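PDB 6VXC: trans-4-hydroxy-L-proline dehydratase from Clostridioides difficile 70-100-2010, which catalyses the glycyl-radical dehydration of trans-4-hydroxy-L-proline to (S)-1-pyrroline-5-carboxylate, a step in the anaerobic breakdown of 4-hydroxyproline. Local coordinates for residues 475-480 against 511-516; 160-165 against 491-496; 579-584 against 676-681. One frame throughout, in Å; residues are numbered along the deposited sequence.

Contact 1 (475-480 against 511-516); sequences KILELT and EAFKKQ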
loop_
_atom_site.group_PDB
_atom_site.type_symbol
_atom_site.label_atom_id
_atom_site.label_comp_id
_atom_site.label_asym_id
_atom_site.label_seq_id
_atom_site.Cartn_x
_atom_site.Cartn_y
_atom_site.Cartn_z
ATOM N N LYS A 475 -5.199 -20.172 8.955
ATOM C CA LYS A 475 -4.275 -21.296 9.072
ATOM C C LYS A 475 -3.777 -21.477 10.505
ATOM O O LYS A 475 -3.393 -22.584 10.879
ATOM C CB LYS A 475 -3.106 -21.130 8.116
ATOM C CG LYS A 475 -2.281 -22.413 7.916
ATOM C CD LYS A 475 -1.350 -22.283 6.719
ATOM C CE LYS A 475 -0.479 -23.526 6.505
ATOM N NZ LYS A 475 -1.246 -24.638 5.877
ATOM N N ILE A 476 -3.812 -20.432 11.325
ATOM C CA ILE A 476 -3.525 -20.625 12.740
ATOM C C ILE A 476 -4.588 -21.513 13.379
ATOM O O ILE A 476 -4.273 -22.364 14.219
ATOM C CB ILE A 476 -3.388 -19.266 13.447
ATOM C CG1 ILE A 476 -2.126 -18.555 12.922
ATOM C CG2 ILE A 476 -3.369 -19.433 14.979
ATOM C CD1 ILE A 476 -1.931 -17.149 13.465
ATOM N N LEU A 477 -5.859 -21.355 12.983
ATOM C CA LEU A 477 -6.865 -22.308 13.449
ATOM C C LEU A 477 -6.569 -23.704 12.908
ATOM O O LEU A 477 -6.694 -24.695 13.632
ATOM C CB LEU A 477 -8.282 -21.863 13.051
ATOM C CG LEU A 477 -9.428 -22.818 13.456
ATOM C CD1 LEU A 477 -9.533 -22.982 14.972
ATOM C CD2 LEU A 477 -10.764 -22.351 12.907
ATOM N N GLU A 478 -6.141 -23.794 11.647
ATOM C CA GLU A 478 -5.809 -25.102 11.093
ATOM C C GLU A 478 -4.732 -25.789 11.920
ATOM O O GLU A 478 -4.887 -26.955 12.301
ATOM C CB GLU A 478 -5.365 -24.962 9.634
ATOM C CG GLU A 478 -5.072 -26.289 8.923
ATOM C CD GLU A 478 -4.778 -26.105 7.433
ATOM O OE1 GLU A 478 -3.735 -25.523 7.088
ATOM O OE2 GLU A 478 -5.606 -26.537 6.605
ATOM N N LEU A 479 -3.676 -25.055 12.282
ATOM C CA LEU A 479 -2.646 -25.617 13.152
ATOM C C LEU A 479 -3.239 -26.063 14.477
ATOM O O LEU A 479 -2.912 -27.145 14.966
ATOM C CB LEU A 479 -1.522 -24.599 13.397
ATOM C CG LEU A 479 -0.616 -24.106 12.258
ATOM C CD1 LEU A 479 0.500 -23.216 12.825
ATOM C CD2 LEU A 479 -0.035 -25.251 11.438
ATOM N N THR A 480 -4.114 -25.240 15.065
ATOM C CA THR A 480 -4.790 -25.598 16.313
ATOM C C THR A 480 -5.522 -26.928 16.185
ATOM O O THR A 480 -5.467 -27.766 17.091
ATOM C CB THR A 480 -5.787 -24.498 16.717
ATOM O OG1 THR A 480 -5.124 -23.235 16.784
ATOM C CG2 THR A 480 -6.446 -24.803 18.079
ATOM N N GLU A 511 -9.020 -21.235 23.662
ATOM C CA GLU A 511 -7.765 -21.028 24.380
ATOM C C GLU A 511 -6.588 -21.643 23.633
ATOM O O GLU A 511 -5.521 -21.036 23.548
ATOM C CB GLU A 511 -7.873 -21.607 25.790
ATOM C CG GLU A 511 -6.534 -21.834 26.480
ATOM C CD GLU A 511 -6.677 -22.669 27.763
ATOM O OE1 GLU A 511 -7.117 -22.109 28.789
ATOM O OE2 GLU A 511 -6.380 -23.893 27.738
ATOM N N ALA A 512 -6.766 -22.848 23.086
ATOM C CA ALA A 512 -5.716 -23.464 22.279
ATOM C C ALA A 512 -5.389 -22.617 21.051
ATOM O O ALA A 512 -4.215 -22.438 20.704
ATOM C CB ALA A 512 -6.137 -24.877 21.853
ATOM N N PHE A 513 -6.416 -22.088 20.384
ATOM C CA PHE A 513 -6.183 -21.186 19.259
ATOM C C PHE A 513 -5.376 -19.966 19.680
ATOM O O PHE A 513 -4.450 -19.552 18.974
ATOM C CB PHE A 513 -7.517 -20.738 18.659
ATOM C CG PHE A 513 -7.410 -19.536 17.744
ATOM C CD1 PHE A 513 -6.962 -19.677 16.444
ATOM C CD2 PHE A 513 -7.741 -18.270 18.205
ATOM C CE1 PHE A 513 -6.860 -18.574 15.602
ATOM C CE2 PHE A 513 -7.633 -17.156 17.381
ATOM C CZ PHE A 513 -7.188 -17.304 16.075
ATOM N N LYS A 514 -5.736 -19.363 20.816
ATOM C CA LYS A 514 -5.011 -18.193 21.292
ATOM C C LYS A 514 -3.554 -18.522 21.605
ATOM O O LYS A 514 -2.665 -17.693 21.364
ATOM C CB LYS A 514 -5.722 -17.606 22.511
ATOM C CG LYS A 514 -7.037 -16.902 22.151
ATOM C CD LYS A 514 -7.519 -15.985 23.275
ATOM C CE LYS A 514 -8.046 -16.766 24.480
ATOM N NZ LYS A 514 -8.641 -15.905 25.558
ATOM N N LYS A 515 -3.280 -19.739 22.080
ATOM C CA LYS A 515 -1.890 -20.135 22.299
ATOM C C LYS A 515 -1.144 -20.300 20.981
ATOM O O LYS A 515 0.013 -19.887 20.872
ATOM C CB LYS A 515 -1.805 -21.431 23.103
ATOM C CG LYS A 515 -2.221 -21.321 24.555
ATOM C CD LYS A 515 -1.947 -22.662 25.231
ATOM C CE LYS A 515 -2.668 -22.811 26.546
ATOM N NZ LYS A 515 -2.404 -24.179 27.078
ATOM N N GLN A 516 -1.783 -20.892 19.965
ATOM C CA GLN A 516 -1.123 -20.958 18.667
ATOM C C GLN A 516 -0.859 -19.559 18.127
ATOM O O GLN A 516 0.222 -19.287 17.604
ATOM C CB GLN A 516 -1.953 -21.770 17.681
ATOM C CG GLN A 516 -2.104 -23.231 18.057
ATOM C CD GLN A 516 -0.890 -24.052 17.691
ATOM O OE1 GLN A 516 0.073 -23.549 17.106
ATOM N NE2 GLN A 516 -0.940 -25.332 18.017
#

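Contact 2 (160-165 against 491-496); sequences WLAAYE and KQIGIE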
loop_
_atom_site.group_PDB
_atom_site.type_symbol
_atom_site.label_atom_id
_atom_site.label_comp_id
_atom_site.label_asym_id
_atom_site.label_seq_id
_atom_site.Cartn_x
_atom_site.Cartn_y
_atom_site.Cartn_z
ATOM N N TRP A 160 10.998 -19.527 12.214
ATOM C CA TRP A 160 10.548 -18.477 11.292
ATOM C C TRP A 160 10.556 -18.969 9.850
ATOM O O TRP A 160 9.605 -18.741 9.093
ATOM C CB TRP A 160 11.457 -17.252 11.436
ATOM C CG TRP A 160 11.028 -15.979 10.717
ATOM C CD1 TRP A 160 10.448 -14.883 11.289
ATOM C CD2 TRP A 160 11.166 -15.673 9.321
ATOM N NE1 TRP A 160 10.210 -13.918 10.344
ATOM C CE2 TRP A 160 10.639 -14.376 9.126
ATOM C CE3 TRP A 160 11.672 -16.367 8.218
ATOM C CZ2 TRP A 160 10.609 -13.761 7.871
ATOM C CZ3 TRP A 160 11.640 -15.757 6.968
ATOM C CH2 TRP A 160 11.105 -14.468 6.804
ATOM N N LEU A 161 11.658 -19.600 9.439
ATOM C CA LEU A 161 11.774 -20.076 8.064
ATOM C C LEU A 161 10.722 -21.132 7.759
ATOM O O LEU A 161 10.169 -21.161 6.660
ATOM C CB LEU A 161 13.186 -20.621 7.809
ATOM C CG LEU A 161 14.282 -19.548 7.761
ATOM C CD1 LEU A 161 15.681 -20.129 7.983
ATOM C CD2 LEU A 161 14.230 -18.797 6.429
ATOM N N ALA A 162 10.446 -22.019 8.707
ATOM C CA ALA A 162 9.413 -23.023 8.475
ATOM C C ALA A 162 8.039 -22.372 8.344
ATOM O O ALA A 162 7.275 -22.700 7.428
ATOM C CB ALA A 162 9.425 -24.058 9.597
ATOM N N ALA A 163 7.723 -21.434 9.235
ATOM C CA ALA A 163 6.429 -20.766 9.185
ATOM C C ALA A 163 6.292 -19.938 7.914
ATOM O O ALA A 163 5.281 -20.020 7.216
ATOM C CB ALA A 163 6.254 -19.900 10.433
ATOM N N TYR A 164 7.333 -19.181 7.568
ATOM C CA TYR A 164 7.329 -18.409 6.329
ATOM C C TYR A 164 7.100 -19.307 5.120
ATOM O O TYR A 164 6.198 -19.064 4.303
ATOM C CB TYR A 164 8.655 -17.637 6.222
ATOM C CG TYR A 164 8.958 -17.009 4.876
ATOM C CD1 TYR A 164 8.287 -15.867 4.439
ATOM C CD2 TYR A 164 9.964 -17.525 4.066
ATOM C CE1 TYR A 164 8.585 -15.292 3.218
ATOM C CE2 TYR A 164 10.279 -16.956 2.854
ATOM C CZ TYR A 164 9.589 -15.846 2.429
ATOM O OH TYR A 164 9.928 -15.316 1.210
ATOM N N GLU A 165 7.859 -20.400 5.032
ATOM C CA GLU A 165 7.743 -21.298 3.888
ATOM C C GLU A 165 6.379 -21.963 3.820
ATOM O O GLU A 165 5.914 -22.291 2.727
ATOM C CB GLU A 165 8.845 -22.352 3.944
ATOM C CG GLU A 165 10.154 -21.839 3.450
ATOM C CD GLU A 165 11.286 -22.780 3.775
ATOM O OE1 GLU A 165 10.999 -23.926 4.201
ATOM O OE2 GLU A 165 12.455 -22.367 3.620
ATOM N N LYS A 491 4.586 -30.636 8.028
ATOM C CA LYS A 491 5.616 -30.341 9.011
ATOM C C LYS A 491 4.969 -29.829 10.286
ATOM O O LYS A 491 3.841 -29.317 10.274
ATOM C CB LYS A 491 6.618 -29.298 8.508
ATOM C CG LYS A 491 7.324 -29.698 7.240
ATOM C CD LYS A 491 8.696 -29.038 7.114
ATOM C CE LYS A 491 8.665 -27.546 7.298
ATOM N NZ LYS A 491 9.976 -26.908 6.912
ATOM N N GLN A 492 5.707 -29.965 11.387
ATOM C CA GLN A 492 5.324 -29.367 12.663
ATOM C C GLN A 492 5.690 -27.886 12.619
ATOM O O GLN A 492 6.849 -27.517 12.803
ATOM C CB GLN A 492 6.028 -30.073 13.817
ATOM C CG GLN A 492 5.563 -29.622 15.196
ATOM C CD GLN A 492 4.144 -30.074 15.523
ATOM O OE1 GLN A 492 3.559 -30.886 14.816
ATOM N NE2 GLN A 492 3.582 -29.529 16.585
ATOM N N ILE A 493 4.694 -27.029 12.425
ATOM C CA ILE A 493 4.911 -25.595 12.271
ATOM C C ILE A 493 4.596 -24.842 13.557
ATOM O O ILE A 493 5.316 -23.917 13.926
ATOM C CB ILE A 493 4.079 -25.054 11.080
ATOM C CG1 ILE A 493 4.546 -25.701 9.763
ATOM C CG2 ILE A 493 4.078 -23.517 11.025
ATOM C CD1 ILE A 493 6.002 -25.438 9.448
ATOM N N GLY A 494 3.554 -25.254 14.265
ATOM C CA GLY A 494 3.148 -24.642 15.511
ATOM C C GLY A 494 3.583 -25.433 16.730
ATOM O O GLY A 494 4.537 -26.215 16.688
ATOM N N ILE A 495 2.879 -25.211 17.838
ATOM C CA ILE A 495 3.171 -25.864 19.112
ATOM C C ILE A 495 2.087 -26.902 19.409
ATOM O O ILE A 495 1.039 -26.931 18.772
ATOM C CB ILE A 495 3.288 -24.855 20.269
ATOM C CG1 ILE A 495 2.068 -23.929 20.308
ATOM C CG2 ILE A 495 4.558 -24.033 20.116
ATOM C CD1 ILE A 495 1.965 -23.068 21.550
ATOM N N GLU A 496 2.348 -27.756 20.403
ATOM C CA GLU A 496 1.403 -28.812 20.795
ATOM C C GLU A 496 0.402 -28.260 21.798
ATOM O O GLU A 496 0.649 -28.245 22.997
ATOM C CB GLU A 496 2.134 -30.015 21.379
ATOM C CG GLU A 496 2.877 -30.853 20.358
ATOM C CD GLU A 496 3.604 -32.052 20.981
ATOM O OE1 GLU A 496 3.266 -32.448 22.122
ATOM O OE2 GLU A 496 4.516 -32.592 20.313
#

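Contact 3 (579-584 against 676-681); sequences TDSLTA and GASPNG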
loop_
_atom_site.group_PDB
_atom_site.type_symbol
_atom_site.label_atom_id
_atom_site.label_comp_id
_atom_site.label_asym_id
_atom_site.label_seq_id
_atom_site.Cartn_x
_atom_site.Cartn_y
_atom_site.Cartn_z
ATOM N N THR A 579 -13.850 -16.570 11.584
ATOM C CA THR A 579 -15.081 -16.374 12.340
ATOM C C THR A 579 -16.096 -17.460 12.010
ATOM O O THR A 579 -16.657 -18.098 12.908
ATOM C CB THR A 579 -15.701 -15.002 12.036
ATOM O OG1 THR A 579 -14.868 -13.954 12.527
ATOM C CG2 THR A 579 -17.049 -14.908 12.702
ATOM N N ASP A 580 -16.362 -17.663 10.715
ATOM C CA ASP A 580 -17.336 -18.678 10.338
ATOM C C ASP A 580 -16.861 -20.080 10.715
ATOM O O ASP A 580 -17.684 -20.936 11.046
ATOM C CB ASP A 580 -17.652 -18.589 8.845
ATOM C CG ASP A 580 -18.526 -17.371 8.485
ATOM O OD1 ASP A 580 -18.996 -16.657 9.387
ATOM O OD2 ASP A 580 -18.752 -17.135 7.279
ATOM N N SER A 581 -15.550 -20.332 10.685
ATOM C CA SER A 581 -15.041 -21.655 11.062
ATOM C C SER A 581 -15.260 -21.928 12.546
ATOM O O SER A 581 -15.790 -22.980 12.918
ATOM C CB SER A 581 -13.562 -21.785 10.707
ATOM O OG SER A 581 -13.387 -21.847 9.307
ATOM N N LEU A 582 -14.856 -20.993 13.409
ATOM C CA LEU A 582 -15.062 -21.188 14.843
ATOM C C LEU A 582 -16.544 -21.168 15.191
ATOM O O LEU A 582 -16.986 -21.899 16.084
ATOM C CB LEU A 582 -14.302 -20.127 15.633
ATOM C CG LEU A 582 -12.801 -20.342 15.862
ATOM C CD1 LEU A 582 -12.150 -19.089 16.467
ATOM C CD2 LEU A 582 -12.548 -21.558 16.749
ATOM N N THR A 583 -17.324 -20.336 14.494
ATOM C CA THR A 583 -18.769 -20.359 14.683
ATOM C C THR A 583 -19.341 -21.719 14.311
ATOM O O THR A 583 -20.184 -22.264 15.029
ATOM C CB THR A 583 -19.446 -19.246 13.863
ATOM O OG1 THR A 583 -19.009 -17.959 14.301
ATOM C CG2 THR A 583 -20.970 -19.317 14.025
ATOM N N ALA A 584 -18.877 -22.297 13.201
ATOM C CA ALA A 584 -19.368 -23.615 12.809
ATOM C C ALA A 584 -19.063 -24.668 13.873
ATOM O O ALA A 584 -19.880 -25.558 14.137
ATOM C CB ALA A 584 -18.760 -24.021 11.465
ATOM N N GLY A 676 -5.741 -26.243 3.918
ATOM C CA GLY A 676 -6.730 -27.262 3.646
ATOM C C GLY A 676 -8.135 -26.723 3.812
ATOM O O GLY A 676 -8.365 -25.528 4.004
ATOM N N ALA A 677 -9.095 -27.639 3.748
ATOM C CA ALA A 677 -10.477 -27.272 3.993
ATOM C C ALA A 677 -10.616 -26.743 5.411
ATOM O O ALA A 677 -9.866 -27.121 6.310
ATOM C CB ALA A 677 -11.397 -28.471 3.780
ATOM N N SER A 678 -11.564 -25.842 5.606
ATOM C CA SER A 678 -11.804 -25.267 6.918
ATOM C C SER A 678 -13.214 -25.578 7.395
ATOM O O SER A 678 -14.095 -25.916 6.592
ATOM C CB SER A 678 -11.562 -23.745 6.932
ATOM O OG SER A 678 -12.092 -23.065 5.811
ATOM N N PRO A 679 -13.448 -25.499 8.713
ATOM C CA PRO A 679 -14.737 -25.936 9.281
ATOM C C PRO A 679 -15.955 -25.182 8.764
ATOM O O PRO A 679 -17.075 -25.672 8.934
ATOM C CB PRO A 679 -14.551 -25.692 10.790
ATOM C CG PRO A 679 -13.083 -25.799 10.992
ATOM C CD PRO A 679 -12.446 -25.233 9.756
ATOM N N ASN A 680 -15.796 -23.992 8.190
ATOM C CA ASN A 680 -16.968 -23.264 7.713
ATOM C C ASN A 680 -17.523 -23.828 6.413
ATOM O O ASN A 680 -18.596 -23.398 5.982
ATOM C CB ASN A 680 -16.642 -21.786 7.511
ATOM C CG ASN A 680 -15.622 -21.571 6.417
ATOM O OD1 ASN A 680 -14.693 -22.361 6.264
ATOM N ND2 ASN A 680 -15.790 -20.510 5.643
ATOM N N GLY A 681 -16.835 -24.784 5.792
ATOM C CA GLY A 681 -17.253 -25.337 4.524
ATOM C C GLY A 681 -16.421 -24.888 3.343
ATOM O O GLY A 681 -16.626 -25.400 2.239
HETATM O O HOH W 1 -18.501 -19.509 5.749
#

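Contact 1 (475-480 against 511-516)
Ile476 and Phe513 meet where the two helices cross: CG2 of Ile476 comes obliquely to the ring, 3.6 Å from CE1 of Phe513, and the two side chains cross at about a right angle. With chi1 at -67°, CG1 of Ile476 lies beside the backbone N and the CG2 methyl is turned to the far side from that N, against the ring and CB of Gln516. The backbone N of Leu477 lies at the edge of the same ring, in its plane. Thr480 fills the closest backbone approach, its CA 5.5 Å from CA of Phe513. Its CG2 lies 3.8 Å from CB of Ala512, two small methyls that let the helices come close here, while OG1 lies beside CG of Gln516 at 3.3 Å.

This hydroxyl can face apolar neighbours because it is spent within its own helix, donating to Ile476 O at 2.8 Å. Thr480 N reaches the same oxygen from the opposite face of its carbonyl plane. Gln516, bent at chi2 (-80°), runs past Thr480 in the opposite direction and carries its amide alongside Leu479, where NE2 is bonded to Ile495 O and Thr497 OG1. Farther out, Ile578 of helix 575-591 touches both Leu477 and Phe513.

No hydrogen bond passes between 475-480 and 511-516, so the buried crossing, with 117° between the segment axes, relies on shape and apolar contact.

Contact 2 (160-165 against 491-496)
Ile493 turns CG1 anti to its carbonyl carbon (chi1 -63°) and bends again at chi2 (-60°), which sets two methyls against consecutive alanines of helix 158-166. CD1 lies 3.7 Å from CB of Ala162 and 3.6 Å from Ala162 O, while CG2, the branch anti to the backbone N, comes within 4.1 Å of CA of Ala163. A branched side chain suits this place because each arm has its own alanine, and the small alanines let it come close to the helix backbone, CA of Ala163 being 5.9 Å from CA of Ile493.

Just before the isoleucine, at about 491-492, a weakly bonded strand pairs antiparallel with 485-486; the contact thus seats this small hairpin on a helix more than 300 residues earlier within the PFL-like region. Met168 and Asp486 also touch Ile493, and Met520 of helix 506-538 lies against Ala163.

Lys491 borders the contact on its exposed side. Its chain bends at chi3 and brings NZ to 4.0 Å from CB of Ala162. The extended Glu165 crosses it obliquely, leaving OE1 4.2 Å from NZ of Lys491, an attraction of opposite charges too long for a salt bridge.

Contact 3 (579-584 against 676-681)
Ser581 points its hydroxyl into the bend of the loop opposite, where Ser678, Pro679 and Asn680 gather round it. With chi1 at -70°, OG stands anti to its own carbonyl carbon, 3.5 Å from CB of Ser678 and equally near CD of Pro679. Asn680 N donates to Ser581 OG in a weak bond, 3.4 Å long and bent to 138° at the hydrogen; the stronger partner of that hydroxyl is Thr577 O, one turn back in its own helix. The proline ring lies against the serine, its CB 3.7 Å from Ser581 O and its CD as near Ser581 CB. A serine is small enough to let the loop backbone in: CA of Ser581 is 4.2 Å from CA of Asn680.

Ser678 to Gly681 form a type I beta turn that presents this surface to helix 575-591. Proline suits the second position, and at the phi of Gly681 (106°) a CB would press on the carbonyl O of Asn680, so the place calls for glycine. Ser678 OG donates to OD1 of Asn680 at 2.7 Å, within the turn, which helps fix the rotation of that amide; Arg682 NH1 is bonded to the same hydroxyl.

CB of Asn680 lies 3.6 Å from CB of Asp580. CG of Asn680 sits between its backbone N and carbonyl carbon, placing OD1 by the two serines and ND2 by a water. That water accepts from ND2 and donates to Asp580 OD2, bridging amide and carboxylate. The other oxygen, OD1 of Asp580, takes a hydrogen bond from Tyr625 N, so both oxygens of this buried acid have a donor. Along the helix, Ala584 sets its methyl 3.5 Å from Pro679 O.

Following the chain, residues 160-165 come first and are joined by 491-496 only after more than 300 residues, closing contact 2. Before that closure the chain passes 475-480, which pairs with 511-516 in contact 1 only 31 residues later; the two contacts therefore cross. Contact 3 opens after both have closed, and 676-681 ends its loop of about 90 residues. Contact 1 touches each of the others: Leu479 CD1 packs on Gly494, Leu477 on Ser581 and Leu582, and Glu478 OE2 reaches Gly676 N. Contacts 2 and 3 stay about 12 Å apart at their nearest atoms. Helix 473-481 thus joins helix 506-538, the 491-496 segment, helix 575-591 and the 676-681 loop, and contact 2 adds helix 158-166.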